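Local atomic coordinates of UDP-N-Acetylglucosamine 2-Epimerase (Thermus thermophilus, PDB entry 1V4V), a protein that probably catalyses the epimerisation of UDP-N-acetylglucosamine at C2 of its sugar, as a two-domain homodimeric isomerase. Residues Asp144-Lys158 with Gly165-Thr177. Sequence-based numbering, arbitrary orientation.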
ATOM      1  N   ASP A 144      -4.442  -0.886   0.001  1.00 20.77           N
ATOM      2  CA  ASP A 144      -5.393   0.211  -0.145  1.00 21.15           C
ATOM      3  C   ASP A 144      -4.839   1.457  -0.813  1.00 21.05           C
ATOM      4  O   ASP A 144      -5.595   2.296  -1.291  1.00 22.69           O
ATOM      5  CB  ASP A 144      -6.028   0.556   1.202  1.00 22.12           C
ATOM      6  CG  ASP A 144      -6.960  -0.539   1.681  1.00 25.14           C
ATOM      7  OD1 ASP A 144      -7.449  -1.301   0.821  1.00 26.75           O
ATOM      8  OD2 ASP A 144      -7.205  -0.637   2.901  1.00 25.72           O
ATOM      9  N   VAL A 145      -3.521   1.593  -0.846  1.00 20.04           N
ATOM     10  CA  VAL A 145      -2.935   2.732  -1.544  1.00 19.21           C
ATOM     11  C   VAL A 145      -3.294   2.568  -3.026  1.00 20.33           C
ATOM     12  O   VAL A 145      -3.617   3.534  -3.713  1.00 23.99           O
ATOM     13  CB  VAL A 145      -1.392   2.737  -1.423  1.00 18.43           C
ATOM     14  CG1 VAL A 145      -0.782   3.633  -2.500  1.00 20.25           C
ATOM     15  CG2 VAL A 145      -0.981   3.217  -0.047  1.00 18.51           C
ATOM     16  N   LEU A 146      -3.255   1.323  -3.494  1.00 21.16           N
ATOM     17  CA  LEU A 146      -3.511   0.987  -4.894  1.00 22.59           C
ATOM     18  C   LEU A 146      -4.957   0.745  -5.315  1.00 26.15           C
ATOM     19  O   LEU A 146      -5.243   0.648  -6.506  1.00 26.65           O
ATOM     20  CB  LEU A 146      -2.715  -0.263  -5.267  1.00 22.68           C
ATOM     21  CG  LEU A 146      -1.241  -0.282  -4.881  1.00 21.36           C
ATOM     22  CD1 LEU A 146      -0.643  -1.606  -5.315  1.00 20.01           C
ATOM     23  CD2 LEU A 146      -0.515   0.898  -5.531  1.00 19.97           C
ATOM     24  N   THR A 147      -5.867   0.651  -4.358  1.00 23.85           N
ATOM     25  CA  THR A 147      -7.254   0.349  -4.686  1.00 25.06           C
ATOM     26  C   THR A 147      -8.097   1.444  -5.323  1.00 23.94           C
ATOM     27  O   THR A 147      -8.073   2.607  -4.905  1.00 23.23           O
ATOM     28  CB  THR A 147      -7.988  -0.160  -3.445  1.00 25.03           C
ATOM     29  OG1 THR A 147      -7.979   0.858  -2.443  1.00 30.93           O
ATOM     30  CG2 THR A 147      -7.303  -1.403  -2.908  1.00 20.97           C
ATOM     31  N   ASP A 148      -8.849   1.043  -6.344  1.00 24.11           N
ATOM     32  CA  ASP A 148      -9.745   1.941  -7.060  1.00 25.00           C
ATOM     33  C   ASP A 148     -11.030   2.078  -6.252  1.00 26.19           C
ATOM     34  O   ASP A 148     -11.591   3.166  -6.132  1.00 27.06           O
ATOM     35  CB  ASP A 148     -10.072   1.365  -8.439  1.00 26.98           C
ATOM     36  CG  ASP A 148     -11.143   2.158  -9.163  1.00 31.89           C
ATOM     37  OD1 ASP A 148     -10.921   3.363  -9.438  1.00 28.93           O
ATOM     38  OD2 ASP A 148     -12.211   1.571  -9.448  1.00 29.68           O
ATOM     39  N   LEU A 149     -11.489   0.963  -5.695  1.00 25.66           N
ATOM     40  CA  LEU A 149     -12.704   0.958  -4.893  1.00 27.04           C
ATOM     41  C   LEU A 149     -12.524   0.077  -3.663  1.00 23.96           C
ATOM     42  O   LEU A 149     -12.145  -1.091  -3.773  1.00 25.86           O
ATOM     43  CB  LEU A 149     -13.886   0.452  -5.731  1.00 28.98           C
ATOM     44  CG  LEU A 149     -15.282   0.484  -5.099  1.00 32.34           C
ATOM     45  CD1 LEU A 149     -15.562   1.863  -4.515  1.00 32.41           C
ATOM     46  CD2 LEU A 149     -16.324   0.125  -6.164  1.00 31.54           C
ATOM     47  N   ASP A 150     -12.770   0.653  -2.492  1.00 24.37           N
ATOM     48  CA  ASP A 150     -12.669  -0.080  -1.233  1.00 23.70           C
ATOM     49  C   ASP A 150     -14.076  -0.396  -0.763  1.00 25.01           C
ATOM     50  O   ASP A 150     -14.926   0.495  -0.697  1.00 25.42           O
ATOM     51  CB  ASP A 150     -11.973   0.764  -0.165  1.00 27.16           C
ATOM     52  CG  ASP A 150     -10.466   0.691  -0.255  1.00 29.90           C
ATOM     53  OD1 ASP A 150      -9.815   1.736  -0.076  1.00 35.63           O
ATOM     54  OD2 ASP A 150      -9.935  -0.414  -0.494  1.00 33.26           O
ATOM     55  N   PHE A 151     -14.319  -1.664  -0.446  1.00 24.08           N
ATOM     56  CA  PHE A 151     -15.619  -2.099   0.041  1.00 24.10           C
ATOM     57  C   PHE A 151     -15.470  -2.299   1.547  1.00 23.85           C
ATOM     58  O   PHE A 151     -14.976  -3.329   2.001  1.00 23.23           O
ATOM     59  CB  PHE A 151     -16.012  -3.402  -0.655  1.00 23.06           C
ATOM     60  CG  PHE A 151     -16.096  -3.279  -2.153  1.00 23.85           C
ATOM     61  CD1 PHE A 151     -17.218  -2.716  -2.755  1.00 22.50           C
ATOM     62  CD2 PHE A 151     -15.045  -3.705  -2.961  1.00 24.51           C
ATOM     63  CE1 PHE A 151     -17.296  -2.581  -4.146  1.00 22.77           C
ATOM     64  CE2 PHE A 151     -15.108  -3.575  -4.349  1.00 25.04           C
ATOM     65  CZ  PHE A 151     -16.238  -3.012  -4.944  1.00 24.58           C
ATOM     66  N   ALA A 152     -15.877  -1.287   2.309  1.00 23.83           N
ATOM     67  CA  ALA A 152     -15.772  -1.318   3.764  1.00 24.37           C
ATOM     68  C   ALA A 152     -16.950  -2.029   4.412  1.00 24.86           C
ATOM     69  O   ALA A 152     -18.101  -1.765   4.086  1.00 25.49           O
ATOM     70  CB  ALA A 152     -15.666   0.098   4.300  1.00 23.46           C
ATOM     71  N   PRO A 153     -16.670  -2.940   5.353  1.00 26.96           N
ATOM     72  CA  PRO A 153     -17.751  -3.669   6.023  1.00 27.73           C
ATOM     73  C   PRO A 153     -18.558  -2.808   6.994  1.00 29.39           C
ATOM     74  O   PRO A 153     -19.743  -3.050   7.207  1.00 31.56           O
ATOM     75  CB  PRO A 153     -17.009  -4.799   6.731  1.00 27.74           C
ATOM     76  CG  PRO A 153     -15.695  -4.147   7.089  1.00 27.81           C
ATOM     77  CD  PRO A 153     -15.349  -3.411   5.812  1.00 24.64           C
ATOM     78  N   THR A 154     -17.920  -1.787   7.556  1.00 29.56           N
ATOM     79  CA  THR A 154     -18.572  -0.915   8.534  1.00 31.19           C
ATOM     80  C   THR A 154     -18.216   0.555   8.361  1.00 33.21           C
ATOM     81  O   THR A 154     -17.268   0.901   7.655  1.00 31.41           O
ATOM     82  CB  THR A 154     -18.140  -1.280   9.964  1.00 32.18           C
ATOM     83  OG1 THR A 154     -16.732  -1.036  10.102  1.00 31.40           O
ATOM     84  CG2 THR A 154     -18.423  -2.747  10.263  1.00 32.09           C
ATOM     85  N   PRO A 155     -18.978   1.443   9.022  1.00 32.97           N
ATOM     86  CA  PRO A 155     -18.728   2.884   8.948  1.00 33.35           C
ATOM     87  C   PRO A 155     -17.346   3.175   9.537  1.00 33.99           C
ATOM     88  O   PRO A 155     -16.632   4.065   9.073  1.00 34.75           O
ATOM     89  CB  PRO A 155     -19.854   3.470   9.795  1.00 35.28           C
ATOM     90  CG  PRO A 155     -20.981   2.506   9.544  1.00 34.76           C
ATOM     91  CD  PRO A 155     -20.280   1.174   9.664  1.00 34.27           C
ATOM     92  N   LEU A 156     -16.972   2.411  10.561  1.00 34.23           N
ATOM     93  CA  LEU A 156     -15.676   2.575  11.206  1.00 34.45           C
ATOM     94  C   LEU A 156     -14.548   2.269  10.220  1.00 34.21           C
ATOM     95  O   LEU A 156     -13.531   2.970  10.179  1.00 33.77           O
ATOM     96  CB  LEU A 156     -15.561   1.650  12.418  1.00 36.47           C
ATOM     97  CG  LEU A 156     -14.188   1.615  13.096  1.00 39.00           C
ATOM     98  CD1 LEU A 156     -13.823   3.005  13.605  1.00 41.47           C
ATOM     99  CD2 LEU A 156     -14.208   0.615  14.237  1.00 41.96           C
ATOM    100  N   ALA A 157     -14.727   1.216   9.430  1.00 31.34           N
ATOM    101  CA  ALA A 157     -13.723   0.844   8.442  1.00 31.22           C
ATOM    102  C   ALA A 157     -13.574   1.984   7.437  1.00 30.26           C
ATOM    103  O   ALA A 157     -12.462   2.320   7.030  1.00 28.99           O
ATOM    104  CB  ALA A 157     -14.128  -0.447   7.732  1.00 29.89           C
ATOM    105  N   LYS A 158     -14.698   2.581   7.049  1.00 29.24           N
ATOM    106  CA  LYS A 158     -14.677   3.695   6.108  1.00 29.53           C
ATOM    107  C   LYS A 158     -13.923   4.863   6.734  1.00 30.29           C
ATOM    108  O   LYS A 158     -13.135   5.533   6.065  1.00 28.82           O
ATOM    109  CB  LYS A 158     -16.100   4.137   5.754  1.00 29.59           C
ATOM    110  CG  LYS A 158     -16.160   5.413   4.918  1.00 29.68           C
ATOM    111  CD  LYS A 158     -17.582   5.789   4.521  1.00 30.61           C
ATOM    112  CE  LYS A 158     -17.595   7.108   3.751  1.00 33.46           C
ATOM    113  NZ  LYS A 158     -18.954   7.503   3.291  1.00 32.88           N
ATOM    114  N   GLY A 165      -6.165   8.956   3.567  1.00 41.03           N
ATOM    115  CA  GLY A 165      -6.146   9.678   2.307  1.00 42.42           C
ATOM    116  C   GLY A 165      -7.073   9.165   1.223  1.00 42.66           C
ATOM    117  O   GLY A 165      -7.082   9.698   0.114  1.00 42.10           O
ATOM    118  N   LYS A 166      -7.848   8.128   1.525  1.00 42.56           N
ATOM    119  CA  LYS A 166      -8.776   7.586   0.543  1.00 41.14           C
ATOM    120  C   LYS A 166      -9.929   8.573   0.405  1.00 40.48           C
ATOM    121  O   LYS A 166     -10.389   9.140   1.390  1.00 39.39           O
ATOM    122  CB  LYS A 166      -9.303   6.220   0.993  1.00 40.64           C
ATOM    123  CG  LYS A 166      -8.215   5.176   1.225  1.00 42.06           C
ATOM    124  CD  LYS A 166      -7.421   4.880  -0.043  1.00 42.09           C
ATOM    125  CE  LYS A 166      -8.266   4.156  -1.076  1.00 42.21           C
ATOM    126  NZ  LYS A 166      -7.492   3.847  -2.305  1.00 40.50           N
ATOM    127  N   ARG A 167     -10.386   8.780  -0.823  1.00 41.42           N
ATOM    128  CA  ARG A 167     -11.477   9.708  -1.092  1.00 42.38           C
ATOM    129  C   ARG A 167     -12.839   9.037  -0.948  1.00 41.19           C
ATOM    130  O   ARG A 167     -12.971   7.828  -1.138  1.00 39.56           O
ATOM    131  CB  ARG A 167     -11.329  10.276  -2.505  1.00 45.60           C
ATOM    132  CG  ARG A 167     -10.049  11.067  -2.710  1.00 50.47           C
ATOM    133  CD  ARG A 167      -9.759  11.278  -4.184  1.00 54.91           C
ATOM    134  NE  ARG A 167      -9.595  10.006  -4.884  1.00 59.18           N
ATOM    135  CZ  ARG A 167      -9.137   9.890  -6.126  1.00 60.94           C
ATOM    136  NH1 ARG A 167      -8.794  10.973  -6.811  1.00 62.85           N
ATOM    137  NH2 ARG A 167      -9.020   8.691  -6.683  1.00 62.56           N
ATOM    138  N   GLU A 168     -13.846   9.841  -0.619  1.00 41.25           N
ATOM    139  CA  GLU A 168     -15.217   9.367  -0.445  1.00 41.58           C
ATOM    140  C   GLU A 168     -15.728   8.521  -1.606  1.00 41.50           C
ATOM    141  O   GLU A 168     -16.254   7.427  -1.403  1.00 40.34           O
ATOM    142  CB  GLU A 168     -16.158  10.559  -0.250  1.00 43.35           C
ATOM    143  CG  GLU A 168     -16.194  11.112   1.160  1.00 48.14           C
ATOM    144  CD  GLU A 168     -17.129  10.332   2.066  1.00 50.09           C
ATOM    145  OE1 GLU A 168     -17.148  10.613   3.282  1.00 51.90           O
ATOM    146  OE2 GLU A 168     -17.851   9.445   1.560  1.00 51.01           O
ATOM    147  N   GLU A 169     -15.577   9.033  -2.823  1.00 40.53           N
ATOM    148  CA  GLU A 169     -16.056   8.335  -4.011  1.00 41.03           C
ATOM    149  C   GLU A 169     -15.406   6.966  -4.182  1.00 39.16           C
ATOM    150  O   GLU A 169     -15.939   6.101  -4.870  1.00 39.23           O
ATOM    151  CB  GLU A 169     -15.802   9.191  -5.258  1.00 44.00           C
ATOM    152  CG  GLU A 169     -14.383   9.113  -5.794  1.00 47.98           C
ATOM    153  CD  GLU A 169     -14.250   8.112  -6.927  1.00 50.99           C
ATOM    154  OE1 GLU A 169     -13.113   7.681  -7.213  1.00 51.88           O
ATOM    155  OE2 GLU A 169     -15.284   7.768  -7.541  1.00 52.65           O
ATOM    156  N   GLY A 170     -14.254   6.776  -3.551  1.00 36.12           N
ATOM    157  CA  GLY A 170     -13.559   5.510  -3.665  1.00 35.67           C
ATOM    158  C   GLY A 170     -13.887   4.514  -2.569  1.00 34.39           C
ATOM    159  O   GLY A 170     -13.226   3.480  -2.457  1.00 33.80           O
ATOM    160  N   ILE A 171     -14.894   4.818  -1.755  1.00 32.40           N
ATOM    161  CA  ILE A 171     -15.286   3.923  -0.666  1.00 30.84           C
ATOM    162  C   ILE A 171     -16.785   3.646  -0.688  1.00 31.29           C
ATOM    163  O   ILE A 171     -17.589   4.562  -0.858  1.00 30.18           O
ATOM    164  CB  ILE A 171     -14.955   4.528   0.713  1.00 31.56           C
ATOM    165  CG1 ILE A 171     -13.472   4.898   0.785  1.00 29.58           C
ATOM    166  CG2 ILE A 171     -15.313   3.531   1.815  1.00 29.52           C
ATOM    167  CD1 ILE A 171     -13.117   5.745   1.984  1.00 29.98           C
ATOM    168  N   LEU A 172     -17.144   2.379  -0.508  1.00 29.36           N
ATOM    169  CA  LEU A 172     -18.541   1.951  -0.469  1.00 30.00           C
ATOM    170  C   LEU A 172     -18.719   1.084   0.777  1.00 28.54           C
ATOM    171  O   LEU A 172     -17.979   0.127   0.966  1.00 26.84           O
ATOM    172  CB  LEU A 172     -18.882   1.123  -1.714  1.00 30.66           C
ATOM    173  CG  LEU A 172     -20.298   0.543  -1.809  1.00 34.51           C
ATOM    174  CD1 LEU A 172     -21.301   1.666  -2.016  1.00 37.85           C
ATOM    175  CD2 LEU A 172     -20.380  -0.435  -2.974  1.00 36.38           C
ATOM    176  N   VAL A 173     -19.672   1.429   1.637  1.00 28.55           N
ATOM    177  CA  VAL A 173     -19.924   0.633   2.840  1.00 28.62           C
ATOM    178  C   VAL A 173     -20.894  -0.456   2.397  1.00 27.94           C
ATOM    179  O   VAL A 173     -22.020  -0.169   2.000  1.00 29.28           O
ATOM    180  CB  VAL A 173     -20.560   1.477   3.962  1.00 29.56           C
ATOM    181  CG1 VAL A 173     -20.854   0.602   5.166  1.00 31.75           C
ATOM    182  CG2 VAL A 173     -19.614   2.598   4.360  1.00 30.94           C
ATOM    183  N   THR A 174     -20.454  -1.708   2.479  1.00 26.29           N
ATOM    184  CA  THR A 174     -21.260  -2.825   2.005  1.00 26.50           C
ATOM    185  C   THR A 174     -21.822  -3.779   3.051  1.00 26.41           C
ATOM    186  O   THR A 174     -22.783  -4.494   2.776  1.00 26.16           O
ATOM    187  CB  THR A 174     -20.439  -3.687   1.037  1.00 26.68           C
ATOM    188  OG1 THR A 174     -19.346  -4.278   1.755  1.00 26.70           O
ATOM    189  CG2 THR A 174     -19.885  -2.839  -0.105  1.00 26.23           C
ATOM    190  N   GLY A 175     -21.233  -3.788   4.240  1.00 26.72           N
ATOM    191  CA  GLY A 175     -21.655  -4.743   5.249  1.00 26.24           C
ATOM    192  C   GLY A 175     -20.782  -5.952   4.943  1.00 27.98           C
ATOM    193  O   GLY A 175     -19.987  -5.898   4.004  1.00 24.78           O
ATOM    194  N   GLN A 176     -20.916  -7.043   5.692  1.00 27.63           N
ATOM    195  CA  GLN A 176     -20.069  -8.207   5.446  1.00 27.98           C
ATOM    196  C   GLN A 176     -20.607  -9.235   4.455  1.00 28.28           C
ATOM    197  O   GLN A 176     -21.752  -9.675   4.561  1.00 27.11           O
ATOM    198  CB  GLN A 176     -19.753  -8.901   6.774  1.00 32.02           C
ATOM    199  CG  GLN A 176     -19.056  -8.001   7.779  1.00 36.51           C
ATOM    200  CD  GLN A 176     -18.427  -8.781   8.920  1.00 42.05           C
ATOM    201  OE1 GLN A 176     -18.255  -8.260  10.025  1.00 42.35           O
ATOM    202  NE2 GLN A 176     -18.067 -10.033   8.653  1.00 42.85           N
ATOM    203  N   THR A 177     -19.778  -9.627   3.490  1.00 26.78           N
ATOM    204  CA  THR A 177     -20.210 -10.622   2.519  1.00 27.27           C
ATOM    205  C   THR A 177     -20.344 -11.969   3.226  1.00 26.59           C
ATOM    206  O   THR A 177     -20.991 -12.886   2.716  1.00 27.97           O
ATOM    207  CB  THR A 177     -19.216 -10.762   1.341  1.00 25.50           C
ATOM    208  OG1 THR A 177     -17.944 -11.206   1.824  1.00 24.56           O
ATOM    209  CG2 THR A 177     -19.058  -9.429   0.620  1.00 25.18           C
TER
HETATM  210  O   HOH W   1      -9.743   5.636  -5.673  1.00 61.61           O
HETATM  211  O   HOH W   2     -16.891  -5.804   1.917  1.00 35.38           O
HETATM  212  O   HOH W   3     -19.151   5.197   1.417  1.00 38.19           O
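Strands 149-152 and 171-173 pair in parallel at the border of the N-terminal domain's sheet, 171-173 being the outermost strand of the chain on this side. Asp150 N reaches Gly170 O and Leu172 N returns to Asp150 O; the ladder goes on with Ala152 N to Leu172 O and Thr174 N to Ala152 O, four short bonds in all. On one face the Leu172 methyl CD2 lies at the edge of the Phe151 ring, 3.9 Å from CD1, beside Thr174 CG2, and helix 353-364 covers this side through Val357 and Met356. Helix 155-162 lies over the other face, completing a beta-alpha-beta crossover of the Rossmann-like domain in this GT-B-type enzyme. From that helix Lys158, extended throughout, runs across Ile171 and Val173, its CG 3.7 Å from Ile171 CG2, and ends in a salt bridge of 2.8 Å from NZ to Glu168 OE2, met on the syn side. In the loop leading into strand 171-173, the Lys166 chain, bent at chi2 (-61°) and chi3 (-69°), curls back to bring its ammonium to where the chain leaves helix 136-146 for strand 149-152. There Lys166 NZ donates to Asp144 O at 2.7 Å, nearly in line with the carbonyl, and to Thr147 O at 2.9 Å, with a long salt bridge of 3.8 Å to Asp150 OD1. A methionine in place of Lys166 would probably leave both carbonyls without this donor and remove the long salt bridge to Asp150. Past the strands, Pro153 CB packs against Gln176 CG at 3.9 Å; a water links Phe151 O, still within its strand, to Thr174 OG1.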